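Local atomic coordinates of Amuc_1102 (Akkermansia muciniphila, PDB entry 7DSZ), a protein that is of unknown function but adopts an immunoglobulin-like fold related to archaeal type IV pilus proteins, which hints at a pilus-like role. Residues K49-A62 / V103-P117. Residues are numbered along the deposited sequence; the frame is centred on the assembly and turned at random.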
loop_
_atom_site.group_PDB
_atom_site.type_symbol
_atom_site.label_atom_id
_atom_site.label_comp_id
_atom_site.label_asym_id
_atom_site.label_seq_id
_atom_site.Cartn_x
_atom_site.Cartn_y
_atom_site.Cartn_z
ATOM N N LYS C 49 12.378 16.111 1.351
ATOM C CA LYS C 49 12.293 17.109 0.299
ATOM C C LYS C 49 10.838 17.530 0.106
ATOM O O LYS C 49 9.918 17.001 0.741
ATOM C CB LYS C 49 12.890 16.570 -1.006
ATOM C CG LYS C 49 14.385 16.305 -0.941
ATOM C CD LYS C 49 14.946 16.014 -2.327
ATOM C CE LYS C 49 16.420 15.614 -2.267
ATOM N NZ LYS C 49 17.288 16.685 -1.692
ATOM N N LYS C 50 10.627 18.472 -0.810
ATOM C CA LYS C 50 9.301 19.039 -1.015
ATOM C C LYS C 50 8.516 18.281 -2.081
ATOM O O LYS C 50 8.965 18.113 -3.222
ATOM C CB LYS C 50 9.394 20.521 -1.365
ATOM C CG LYS C 50 9.724 21.394 -0.156
ATOM C CD LYS C 50 9.613 22.877 -0.549
ATOM C CE LYS C 50 10.098 23.814 0.556
ATOM N NZ LYS C 50 9.195 23.817 1.740
ATOM N N TRP C 51 7.326 17.848 -1.689
ATOM C CA TRP C 51 6.354 17.220 -2.557
ATOM C C TRP C 51 5.424 18.274 -3.148
ATOM O O TRP C 51 5.150 19.296 -2.524
ATOM C CB TRP C 51 5.526 16.223 -1.745
ATOM C CG TRP C 51 6.265 15.003 -1.350
ATOM C CD1 TRP C 51 7.356 14.912 -0.516
ATOM C CD2 TRP C 51 5.957 13.681 -1.759
ATOM N NE1 TRP C 51 7.758 13.596 -0.418
ATOM C CE2 TRP C 51 6.905 12.823 -1.169
ATOM C CE3 TRP C 51 4.982 13.138 -2.607
ATOM C CZ2 TRP C 51 6.900 11.451 -1.386
ATOM C CZ3 TRP C 51 4.979 11.769 -2.819
ATOM C CH2 TRP C 51 5.928 10.944 -2.208
ATOM N N ALA C 52 4.922 18.007 -4.353
ATOM C CA ALA C 52 3.823 18.797 -4.903
ATOM C C ALA C 52 2.510 18.258 -4.348
ATOM O O ALA C 52 2.185 17.081 -4.544
ATOM C CB ALA C 52 3.812 18.737 -6.429
ATOM N N ASP C 53 1.765 19.101 -3.644
ATOM C CA ASP C 53 0.497 18.707 -3.034
ATOM C C ASP C 53 -0.590 19.563 -3.670
ATOM O O ASP C 53 -0.673 20.763 -3.390
ATOM C CB ASP C 53 0.574 18.901 -1.513
ATOM C CG ASP C 53 -0.758 18.715 -0.801
ATOM O OD1 ASP C 53 -1.756 18.277 -1.409
ATOM O OD2 ASP C 53 -0.771 18.985 0.410
ATOM N N PHE C 54 -1.394 18.953 -4.544
ATOM C CA PHE C 54 -2.481 19.648 -5.222
ATOM C C PHE C 54 -3.733 19.492 -4.376
ATOM O O PHE C 54 -4.155 18.368 -4.112
ATOM C CB PHE C 54 -2.718 19.080 -6.625
ATOM C CG PHE C 54 -1.565 19.275 -7.577
ATOM C CD1 PHE C 54 -1.504 20.405 -8.391
ATOM C CD2 PHE C 54 -0.566 18.320 -7.690
ATOM C CE1 PHE C 54 -0.433 20.581 -9.298
ATOM C CE2 PHE C 54 0.496 18.488 -8.570
ATOM C CZ PHE C 54 0.554 19.622 -9.383
ATOM N N GLU C 55 -4.328 20.610 -3.953
ATOM C CA GLU C 55 -5.450 20.596 -3.014
ATOM C C GLU C 55 -6.646 21.277 -3.650
ATOM O O GLU C 55 -6.498 22.368 -4.203
ATOM C CB GLU C 55 -5.088 21.347 -1.732
ATOM C CG GLU C 55 -3.912 20.756 -0.969
ATOM C CD GLU C 55 -4.388 19.708 -0.005
ATOM O OE1 GLU C 55 -5.400 19.976 0.697
ATOM O OE2 GLU C 55 -3.781 18.615 0.041
ATOM N N ILE C 56 -7.834 20.674 -3.553
ATOM C CA ILE C 56 -9.060 21.330 -3.982
ATOM C C ILE C 56 -10.129 21.251 -2.898
ATOM O O ILE C 56 -10.532 20.152 -2.500
ATOM C CB ILE C 56 -9.593 20.793 -5.327
ATOM C CG1 ILE C 56 -10.828 21.588 -5.771
ATOM C CG2 ILE C 56 -9.860 19.278 -5.311
ATOM C CD1 ILE C 56 -11.083 21.467 -7.296
ATOM N N PRO C 57 -10.588 22.380 -2.364
ATOM C CA PRO C 57 -11.699 22.354 -1.412
ATOM C C PRO C 57 -12.998 22.004 -2.107
ATOM O O PRO C 57 -13.221 22.373 -3.261
ATOM C CB PRO C 57 -11.770 23.796 -0.886
ATOM C CG PRO C 57 -10.571 24.505 -1.404
ATOM C CD PRO C 57 -10.132 23.746 -2.656
ATOM N N PHE C 58 -13.873 21.309 -1.379
ATOM C CA PHE C 58 -15.198 21.044 -1.925
ATOM C C PHE C 58 -16.197 20.790 -0.805
ATOM O O PHE C 58 -15.828 20.526 0.338
ATOM C CB PHE C 58 -15.179 19.875 -2.916
ATOM C CG PHE C 58 -15.033 18.509 -2.289
ATOM C CD1 PHE C 58 -13.781 17.980 -2.027
ATOM C CD2 PHE C 58 -16.145 17.730 -2.039
ATOM C CE1 PHE C 58 -13.650 16.701 -1.505
ATOM C CE2 PHE C 58 -16.023 16.452 -1.517
ATOM C CZ PHE C 58 -14.774 15.937 -1.238
ATOM N N LYS C 59 -17.482 20.904 -1.162
ATOM C CA LYS C 59 -18.585 20.611 -0.258
ATOM C C LYS C 59 -19.665 19.898 -1.063
ATOM O O LYS C 59 -19.855 20.196 -2.245
ATOM C CB LYS C 59 -19.141 21.896 0.394
ATOM C CG LYS C 59 -20.336 21.651 1.305
ATOM C CD LYS C 59 -20.902 22.971 1.833
ATOM C CE LYS C 59 -20.245 23.355 3.134
ATOM N NZ LYS C 59 -21.001 24.450 3.838
ATOM N N VAL C 60 -20.348 18.945 -0.432
ATOM C CA VAL C 60 -21.374 18.126 -1.074
ATOM C C VAL C 60 -22.740 18.504 -0.519
ATOM O O VAL C 60 -22.883 18.729 0.684
ATOM C CB VAL C 60 -21.126 16.623 -0.840
ATOM C CG1 VAL C 60 -22.122 15.777 -1.633
ATOM C CG2 VAL C 60 -19.693 16.260 -1.188
ATOM N N GLU C 61 -23.754 18.509 -1.384
ATOM C CA GLU C 61 -25.144 18.558 -0.936
ATOM C C GLU C 61 -25.920 17.502 -1.706
ATOM O O GLU C 61 -25.447 16.987 -2.719
ATOM C CB GLU C 61 -25.768 19.953 -1.139
ATOM C CG GLU C 61 -25.053 21.112 -0.404
ATOM C CD GLU C 61 -25.229 21.090 1.112
ATOM O OE1 GLU C 61 -26.022 20.262 1.621
ATOM O OE2 GLU C 61 -24.585 21.924 1.792
ATOM N N ALA C 62 -27.122 17.163 -1.223
ATOM C CA ALA C 62 -27.839 16.065 -1.845
ATOM C C ALA C 62 -29.349 16.268 -1.738
ATOM O O ALA C 62 -29.851 16.963 -0.849
ATOM C CB ALA C 62 -27.461 14.713 -1.214
ATOM N N VAL C 103 -18.328 10.100 2.096
ATOM C CA VAL C 103 -18.146 11.529 1.883
ATOM C C VAL C 103 -19.268 12.240 2.632
ATOM O O VAL C 103 -20.453 11.968 2.351
ATOM C CB VAL C 103 -18.138 11.887 0.392
ATOM C CG1 VAL C 103 -17.865 13.370 0.220
ATOM C CG2 VAL C 103 -17.046 11.079 -0.328
ATOM N N PRO C 104 -18.955 13.079 3.615
ATOM C CA PRO C 104 -20.006 13.736 4.396
ATOM C C PRO C 104 -20.717 14.769 3.543
ATOM O O PRO C 104 -20.139 15.336 2.615
ATOM C CB PRO C 104 -19.232 14.399 5.541
ATOM C CG PRO C 104 -17.910 14.709 4.955
ATOM C CD PRO C 104 -17.609 13.550 3.996
ATOM N N VAL C 105 -21.989 14.986 3.856
ATOM C CA VAL C 105 -22.818 15.976 3.174
ATOM C C VAL C 105 -22.890 17.224 4.044
ATOM O O VAL C 105 -22.984 17.132 5.276
ATOM C CB VAL C 105 -24.224 15.405 2.885
ATOM C CG1 VAL C 105 -25.103 16.440 2.218
ATOM C CG2 VAL C 105 -24.131 14.156 2.009
ATOM N N GLY C 106 -22.803 18.397 3.417
ATOM C CA GLY C 106 -22.924 19.644 4.151
ATOM C C GLY C 106 -21.689 20.073 4.909
ATOM O O GLY C 106 -21.791 20.889 5.828
ATOM N N GLU C 107 -20.517 19.565 4.542
ATOM C CA GLU C 107 -19.301 19.781 5.314
ATOM C C GLU C 107 -18.152 20.142 4.382
ATOM O O GLU C 107 -17.920 19.446 3.390
ATOM C CB GLU C 107 -18.981 18.516 6.109
ATOM C CG GLU C 107 -17.837 18.609 7.063
ATOM C CD GLU C 107 -17.745 17.362 7.929
ATOM O OE1 GLU C 107 -18.801 16.912 8.429
ATOM O OE2 GLU C 107 -16.625 16.835 8.097
ATOM N N ASN C 108 -17.444 21.225 4.689
ATOM C CA ASN C 108 -16.284 21.583 3.886
ATOM C C ASN C 108 -15.206 20.532 4.079
ATOM O O ASN C 108 -14.911 20.127 5.209
ATOM C CB ASN C 108 -15.758 22.960 4.270
ATOM C CG ASN C 108 -16.735 24.059 3.930
ATOM O OD1 ASN C 108 -17.032 24.295 2.762
ATOM N ND2 ASN C 108 -17.245 24.735 4.953
ATOM N N THR C 109 -14.638 20.065 2.975
ATOM C CA THR C 109 -13.568 19.081 3.046
ATOM C C THR C 109 -12.648 19.314 1.851
ATOM O O THR C 109 -12.728 20.351 1.182
ATOM C CB THR C 109 -14.161 17.664 3.131
ATOM O OG1 THR C 109 -13.112 16.699 3.290
ATOM C CG2 THR C 109 -14.991 17.337 1.895
ATOM N N TYR C 110 -11.722 18.384 1.613
ATOM C CA TYR C 110 -10.703 18.566 0.589
ATOM C C TYR C 110 -10.458 17.265 -0.153
ATOM O O TYR C 110 -10.570 16.179 0.416
ATOM C CB TYR C 110 -9.355 18.999 1.178
ATOM C CG TYR C 110 -9.116 20.485 1.232
ATOM C CD1 TYR C 110 -8.493 21.144 0.172
ATOM C CD2 TYR C 110 -9.471 21.224 2.362
ATOM C CE1 TYR C 110 -8.254 22.515 0.217
ATOM C CE2 TYR C 110 -9.240 22.600 2.415
ATOM C CZ TYR C 110 -8.619 23.227 1.347
ATOM O OH TYR C 110 -8.355 24.580 1.387
ATOM N N ALA C 111 -10.073 17.396 -1.423
ATOM C CA ALA C 111 -9.486 16.307 -2.199
ATOM C C ALA C 111 -8.050 16.685 -2.568
ATOM O O ALA C 111 -7.685 17.865 -2.579
ATOM C CB ALA C 111 -10.313 16.011 -3.457
ATOM N N SER C 112 -7.218 15.685 -2.867
ATOM C CA SER C 112 -5.829 16.009 -3.168
ATOM C C SER C 112 -5.187 14.930 -4.039
ATOM O O SER C 112 -5.665 13.794 -4.117
ATOM C CB SER C 112 -5.005 16.197 -1.880
ATOM O OG SER C 112 -4.948 14.993 -1.118
ATOM N N VAL C 113 -4.109 15.331 -4.717
ATOM C CA VAL C 113 -3.209 14.407 -5.410
ATOM C C VAL C 113 -1.815 14.992 -5.325
ATOM O O VAL C 113 -1.631 16.175 -5.034
ATOM C CB VAL C 113 -3.556 14.147 -6.898
ATOM C CG1 VAL C 113 -4.692 13.167 -7.012
ATOM C CG2 VAL C 113 -3.838 15.459 -7.620
ATOM N N TYR C 114 -0.805 14.145 -5.564
ATOM C CA TYR C 114 0.570 14.514 -5.253
ATOM C C TYR C 114 1.522 14.109 -6.370
ATOM O O TYR C 114 1.311 13.105 -7.051
ATOM C CB TYR C 114 1.059 13.842 -3.946
ATOM C CG TYR C 114 0.123 14.116 -2.774
ATOM C CD1 TYR C 114 -1.106 13.473 -2.679
ATOM C CD2 TYR C 114 0.465 15.040 -1.787
ATOM C CE1 TYR C 114 -1.980 13.746 -1.651
ATOM C CE2 TYR C 114 -0.404 15.311 -0.724
ATOM C CZ TYR C 114 -1.631 14.655 -0.671
ATOM O OH TYR C 114 -2.522 14.911 0.370
ATOM N N LEU C 115 2.610 14.868 -6.499
ATOM C CA LEU C 115 3.777 14.441 -7.265
ATOM C C LEU C 115 4.980 14.347 -6.332
ATOM O O LEU C 115 5.166 15.194 -5.451
ATOM C CB LEU C 115 4.073 15.416 -8.424
ATOM C CG LEU C 115 3.134 15.346 -9.628
ATOM C CD1 LEU C 115 3.454 16.526 -10.580
ATOM C CD2 LEU C 115 3.184 13.976 -10.374
ATOM N N SER C 116 5.803 13.312 -6.523
ATOM C CA SER C 116 6.956 13.090 -5.670
ATOM C C SER C 116 8.021 14.164 -5.896
ATOM O O SER C 116 8.010 14.861 -6.917
ATOM C CB SER C 116 7.569 11.723 -5.968
ATOM O OG SER C 116 8.150 11.755 -7.268
ATOM N N PRO C 117 8.974 14.291 -4.971
ATOM C CA PRO C 117 10.093 15.219 -5.219
ATOM C C PRO C 117 10.852 14.905 -6.495
ATOM O O PRO C 117 11.262 15.832 -7.203
ATOM C CB PRO C 117 10.968 15.053 -3.972
ATOM C CG PRO C 117 9.996 14.627 -2.890
ATOM C CD PRO C 117 9.027 13.709 -3.611
HETATM O O HOH W 1 -18.909 23.667 6.394
HETATM O O HOH W 2 -23.109 23.474 5.480
HETATM O O HOH W 3 -19.285 27.063 4.935
HETATM O O HOH W 4 -19.748 17.979 2.131
#
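Phe58 lays one face of its ring against the methyl of Thr109, with CG2 of Thr109 3.7 Å from the centroid of the Phe58 ring. With CG set between the backbone N and the carbonyl carbon (chi1 74°), the phenyl group swings over the neighbouring strand, so that its edge meets Ala111 N and the CG1 methyl of Val103. Phe76 of strand 70-83 also meets this ring, and the pair illustrates how two-faced strands in an immunoglobulin-like fold turn one face to the core.

The backbone beneath is an antiparallel ladder in which Ala52, Phe54, Ile56 and Phe58 each exchange two backbone hydrogen bonds with Leu115, Val113, Ala111 and Thr109, respectively. Beyond it, Gly106 N donates a 2.8 Å hydrogen bond to Val60 O, and one water links Val60 N, Pro104 O and Glu107 N.

At the far end, Pro117, the first residue of helix 117-124, places its CD over the five-membered ring of Trp51, 3.4 Å from that ring's centroid, while Ser116 CA sits over the six-membered ring. These CH-pi contacts fasten the start of the helix to strand 50-62. An alanine in place of Trp51 would probably leave Pro117 and Ser116 without their aromatic platform and the start of the helix less firmly seated.

On the face that carries Asp53, Glu55 and Pro57, opposite Phe58 and Thr109, Pro57 and Tyr110 lie side by side, pointing the same way; Pro57 CB makes a CH-pi contact 4.1 Å from the Tyr110 ring centroid, and Arg192 adds a cation-pi interaction. Nearby, Asp53 OD1 and Glu55 OE2 are only 2.5 Å apart. Asp53 OD2 is salt-bridged to Arg31 and Glu55 OE1 to Arg192, while Glu55 OE2 is hydrogen-bonded to Tyr193. So short an oxygen pair suggests that the two acids share a proton, and Arg31 and Arg192 would probably offset the charge that remains.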